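Side-chain contacts in putative N-acetylmuramoyl-L-alanine amidase (Enterococcus phage phiM1EF22, PDB 7D55), which probably binds the enterococcal cell wall as the tetrameric cell-binding domain of a phage lysin: residues Ile9-Gly14 and Asn19-Thr24; Cys3-Pro8 and Lys63-Asn68. All coordinates share one frame; numbering follows the deposited sequence.

Contact 1. Residues Ile9-Gly14 and Asn19-Thr24; sequences INSKTG and NGDAWT
Asp-21 OD1 takes the backbone N-H of Ser-11 in an almost perfectly straight bond (2.8 Å, 177° at the hydrogen), using its syn lone pair, while a water that donates to Asn-10 OD1 also donates, weakly, to Asp-21 OD1. The aspartate stands in a classic beta bulge at the loop end of the antiparallel pair of strands 3-9 and 22-28: Asp-21 and Ala-22 both lie opposite Ile-9, whose N and O bond to Ala-22 O and N. With chi1 at 65°, Asp-21 CG sits between its own N and carbonyl carbon, which brings both oxygens over to Ser-11. A carboxylate suits the place because its OD1 can accept the N-H of Ser-11 head-on; Ser-11 OG also gives to OD2, but at 2.5 Å the length of that bond is doubtful.

Asn-10 starts an Asx turn, its OD1 receiving Lys-12 N in the amide plane at 2.8 Å and Thr-13 N from above that plane; ND2 reaches Glu-17. Gly-20, with no side chain, lets the chains close to 4.4 Å between its CA and that of Ile-9. On the face that Ile-9 shares with Ala-22, its branched side chain packs against strand 22-28: CG2 lies 4.2 Å from Ala-22 CB, and CB lies 4.2 Å from Thr-24 CG2, the methyl of a residue whose hydroxyl bonds to Arg-35.

Contact 2. Residues Cys3-Pro8 and Lys63-Asn68; sequences CLYERP and KEWNKN
Glu-6 and Trp-65 pass with their CA atoms 7.5 Å apart, the chain from Tyr-5 to Pro-8 running within 7° of the direction of Trp-65 to Lys-67. At that spacing a water lies between the two backbone carbonyls, 2.6 Å from Glu-6 O and 2.9 Å from Trp-65 O, and can donate to either. Tyr-5 meets the indole obliquely: Trp-65 CZ3 comes to 3.6 Å from Tyr-5 CG and also touches CB, and the ring planes are 56° apart. With chi1 at 64°, Tyr-5 CG stands between the backbone N and the carbonyl carbon, and the OH hydrogen-bonds to Glu-76. The contact packs the loop before helix 71-78 against strand 3-9 of the mixed sheet. Broad, largely apolar Trp-65 suits this junction, since it also stacks on Tyr-60, meets Trp-71 and packs on Val-44 of the second subunit.

Farther along, Pro-8 offers a compact apolar ring to the methylenes of Lys-67. The extended lysine chain slides past it in the opposite sense, CE at 3.7 Å and CG at 4.0 Å from Pro-8 CG. A long flexible side chain fits here because its stem can pack on proline while NZ goes on to bond with Gly-20 O and Asn-19 OD1.

Overall arrangement
From the N terminus, strand 3-9 supplies the first partner of contact 2 and, at its end, Ile-9 of contact 1. The chain then loops out through residues 10-21 and returns as strand 22-28, so contact 1 closes a short hairpin loop. Contact 2 closes a far longer one: strand 33-36, helix 39-53 and strand 59-60 all follow before residues 63-68 return to strand 3-9. The short loop is thus enclosed by the long one. The two contacts also touch directly: Lys-67 joins them, Thr-24 N probably bonds to Arg-7 O, and Trp-23 packs on Arg-7 and Pro-8, joining hairpin, sheet and the loop before helix 71-78.

Contact 1. Residues Ile9-Gly14 and Asn19-Thr24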
# COMPACT_ATOMS: atom_id res chain seq x y z
N ILE A 9 1.20 -25.68 2.23
CA ILE A 9 0.20 -25.72 1.17
C ILE A 9 -0.12 -27.18 0.89
O ILE A 9 0.73 -28.06 1.02
CB ILE A 9 0.68 -24.97 -0.10
CG1 ILE A 9 -0.42 -24.90 -1.15
CG2 ILE A 9 1.91 -25.63 -0.70
CD1 ILE A 9 -0.12 -23.93 -2.28
N ASN A 10 -1.37 -27.44 0.53
CA ASN A 10 -1.77 -28.77 0.11
C ASN A 10 -1.36 -28.94 -1.35
O ASN A 10 -1.88 -28.24 -2.23
CB ASN A 10 -3.28 -28.92 0.25
CG ASN A 10 -3.77 -30.34 -0.02
OD1 ASN A 10 -3.38 -30.97 -1.01
ND2 ASN A 10 -4.64 -30.84 0.84
N SER A 11 -0.44 -29.87 -1.61
CA SER A 11 0.10 -30.03 -2.96
C SER A 11 -0.92 -30.59 -3.95
O SER A 11 -0.74 -30.42 -5.17
CB SER A 11 1.33 -30.95 -2.93
OG SER A 11 0.97 -32.26 -2.52
N LYS A 12 -1.97 -31.25 -3.47
CA LYS A 12 -2.96 -31.82 -4.38
C LYS A 12 -4.11 -30.87 -4.68
O LYS A 12 -4.75 -31.03 -5.72
CB LYS A 12 -3.52 -33.13 -3.81
CG LYS A 12 -2.48 -34.22 -3.58
CD LYS A 12 -3.15 -35.54 -3.21
CE LYS A 12 -2.35 -36.31 -2.16
NZ LYS A 12 -1.28 -37.15 -2.76
N THR A 13 -4.37 -29.90 -3.81
CA THR A 13 -5.47 -28.97 -4.02
C THR A 13 -5.04 -27.52 -4.21
O THR A 13 -5.87 -26.72 -4.66
CB THR A 13 -6.47 -29.03 -2.85
OG1 THR A 13 -5.83 -28.56 -1.66
CG2 THR A 13 -6.95 -30.46 -2.64
N GLY A 14 -3.80 -27.17 -3.88
CA GLY A 14 -3.38 -25.79 -3.96
C GLY A 14 -3.93 -24.88 -2.89
O GLY A 14 -3.78 -23.65 -3.00
N ASN A 19 -1.65 -27.87 7.98
CA ASN A 19 -0.89 -29.11 7.90
C ASN A 19 -0.63 -29.53 6.46
O ASN A 19 -0.63 -30.72 6.12
CB ASN A 19 -1.58 -30.23 8.67
CG ASN A 19 -0.59 -31.28 9.15
OD1 ASN A 19 0.63 -31.07 9.10
ND2 ASN A 19 -1.10 -32.42 9.59
N GLY A 20 -0.40 -28.55 5.59
CA GLY A 20 -0.09 -28.87 4.21
C GLY A 20 1.12 -29.77 4.10
O GLY A 20 2.03 -29.73 4.93
N ASP A 21 1.13 -30.59 3.05
CA ASP A 21 2.21 -31.54 2.84
C ASP A 21 3.39 -30.94 2.07
O ASP A 21 4.41 -31.62 1.91
CB ASP A 21 1.70 -32.76 2.07
CG ASP A 21 1.25 -32.40 0.67
OD1 ASP A 21 0.43 -31.48 0.52
OD2 ASP A 21 1.73 -33.04 -0.29
N ALA A 22 3.26 -29.71 1.59
CA ALA A 22 4.33 -29.02 0.89
C ALA A 22 4.40 -27.59 1.40
O ALA A 22 3.63 -27.18 2.28
CB ALA A 22 4.14 -29.14 -0.64
N TRP A 23 5.35 -26.83 0.87
CA TRP A 23 5.58 -25.46 1.30
C TRP A 23 5.59 -24.55 0.09
O TRP A 23 5.99 -24.96 -1.01
CB TRP A 23 6.93 -25.33 2.06
CG TRP A 23 6.89 -26.10 3.33
CD1 TRP A 23 7.04 -27.45 3.48
CD2 TRP A 23 6.61 -25.58 4.63
NE1 TRP A 23 6.90 -27.80 4.81
CE2 TRP A 23 6.63 -26.67 5.53
CE3 TRP A 23 6.36 -24.30 5.13
CZ2 TRP A 23 6.41 -26.51 6.90
CZ3 TRP A 23 6.15 -24.14 6.50
CH2 TRP A 23 6.17 -25.24 7.36
N THR A 24 5.13 -23.31 0.29
CA THR A 24 5.21 -22.28 -0.73
C THR A 24 5.76 -20.99 -0.13
O THR A 24 5.55 -20.68 1.05
CB THR A 24 3.86 -21.97 -1.38
OG1 THR A 24 4.05 -21.02 -2.44
CG2 THR A 24 2.87 -21.41 -0.35
O HOH W 1 -1.76 -33.48 -0.32

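Contact 2. Residues Cys3-Pro8 and Lys63-Asn68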
# COMPACT_ATOMS: atom_id res chain seq x y z
N CYS A 3 7.91 -8.54 3.37
CA CYS A 3 8.73 -9.70 3.68
C CYS A 3 8.37 -10.83 2.74
O CYS A 3 7.32 -10.80 2.08
CB CYS A 3 8.58 -10.14 5.14
SG CYS A 3 6.95 -10.74 5.62
N LEU A 4 9.28 -11.79 2.63
CA LEU A 4 9.01 -13.09 2.06
C LEU A 4 9.05 -14.12 3.18
O LEU A 4 9.79 -13.96 4.15
CB LEU A 4 10.08 -13.47 1.02
CG LEU A 4 10.08 -12.61 -0.25
CD1 LEU A 4 11.41 -12.72 -0.99
CD2 LEU A 4 8.91 -13.01 -1.14
N TYR A 5 8.24 -15.17 3.04
CA TYR A 5 8.23 -16.23 4.04
C TYR A 5 7.72 -17.49 3.37
O TYR A 5 7.25 -17.47 2.24
CB TYR A 5 7.37 -15.86 5.26
CG TYR A 5 5.89 -15.69 4.97
CD1 TYR A 5 5.40 -14.49 4.49
CD2 TYR A 5 4.99 -16.74 5.18
CE1 TYR A 5 4.04 -14.32 4.22
CE2 TYR A 5 3.63 -16.58 4.93
CZ TYR A 5 3.16 -15.37 4.45
OH TYR A 5 1.82 -15.22 4.18
N GLU A 6 7.83 -18.61 4.09
CA GLU A 6 7.31 -19.87 3.60
C GLU A 6 6.21 -20.36 4.52
O GLU A 6 6.26 -20.12 5.73
CB GLU A 6 8.43 -20.91 3.54
CG GLU A 6 9.44 -20.63 2.44
CD GLU A 6 10.64 -21.54 2.50
OE1 GLU A 6 11.77 -21.05 2.64
OE2 GLU A 6 10.46 -22.76 2.40
N ARG A 7 5.22 -21.05 3.96
CA ARG A 7 4.10 -21.56 4.75
C ARG A 7 3.53 -22.79 4.05
O ARG A 7 3.75 -22.99 2.85
CB ARG A 7 3.03 -20.48 4.98
CG ARG A 7 2.41 -19.95 3.70
CD ARG A 7 1.00 -20.49 3.51
NE ARG A 7 0.11 -20.01 4.56
CZ ARG A 7 -0.60 -20.78 5.39
NH1 ARG A 7 -0.55 -22.10 5.30
NH2 ARG A 7 -1.37 -20.20 6.31
N PRO A 8 2.81 -23.65 4.79
CA PRO A 8 2.35 -24.92 4.19
C PRO A 8 1.24 -24.74 3.17
O PRO A 8 0.40 -23.83 3.26
CB PRO A 8 1.86 -25.72 5.40
CG PRO A 8 2.58 -25.13 6.57
CD PRO A 8 2.66 -23.65 6.26
N LYS A 63 13.21 -22.30 9.40
CA LYS A 63 13.85 -22.37 10.71
C LYS A 63 13.10 -21.50 11.71
O LYS A 63 12.95 -21.88 12.88
CB LYS A 63 15.31 -21.94 10.59
CG LYS A 63 16.08 -21.97 11.89
CD LYS A 63 17.56 -21.71 11.67
CE LYS A 63 18.35 -21.82 12.97
NZ LYS A 63 17.78 -20.94 14.03
N GLU A 64 12.59 -20.34 11.27
CA GLU A 64 11.92 -19.36 12.12
C GLU A 64 10.41 -19.59 12.20
O GLU A 64 9.82 -19.54 13.28
CB GLU A 64 12.17 -17.95 11.56
CG GLU A 64 13.59 -17.42 11.69
CD GLU A 64 14.49 -17.84 10.54
OE1 GLU A 64 15.59 -18.37 10.82
OE2 GLU A 64 14.11 -17.62 9.37
N TRP A 65 9.76 -19.81 11.06
CA TRP A 65 8.31 -19.93 10.99
C TRP A 65 7.98 -21.29 10.40
O TRP A 65 8.35 -21.58 9.26
CB TRP A 65 7.72 -18.85 10.08
CG TRP A 65 7.77 -17.44 10.58
CD1 TRP A 65 8.39 -16.96 11.70
CD2 TRP A 65 7.14 -16.32 9.96
NE1 TRP A 65 8.19 -15.59 11.81
CE2 TRP A 65 7.42 -15.18 10.75
CE3 TRP A 65 6.38 -16.16 8.80
CZ2 TRP A 65 6.96 -13.91 10.41
CZ3 TRP A 65 5.91 -14.91 8.47
CH2 TRP A 65 6.21 -13.79 9.27
N ASN A 66 7.26 -22.11 11.16
CA ASN A 66 6.95 -23.47 10.72
C ASN A 66 5.72 -23.94 11.49
O ASN A 66 5.09 -23.17 12.21
CB ASN A 66 8.17 -24.37 10.92
CG ASN A 66 8.70 -24.31 12.33
OD1 ASN A 66 7.96 -24.56 13.28
ND2 ASN A 66 9.97 -23.96 12.49
N LYS A 67 5.37 -25.22 11.34
CA LYS A 67 4.14 -25.70 11.98
C LYS A 67 4.24 -25.69 13.49
O LYS A 67 3.21 -25.66 14.18
CB LYS A 67 3.76 -27.08 11.47
CG LYS A 67 3.48 -27.11 9.97
CD LYS A 67 3.14 -28.50 9.49
CE LYS A 67 2.93 -28.51 8.00
NZ LYS A 67 2.89 -29.93 7.49
N ASN A 68 5.45 -25.70 14.02
CA ASN A 68 5.66 -25.64 15.46
C ASN A 68 5.68 -24.21 15.97
O ASN A 68 5.51 -23.99 17.18
CB ASN A 68 6.97 -26.36 15.78
CG ASN A 68 7.09 -26.72 17.23
OD1 ASN A 68 8.08 -26.37 17.87
ND2 ASN A 68 6.09 -27.42 17.77
O HOH W 2 8.62 -19.92 6.85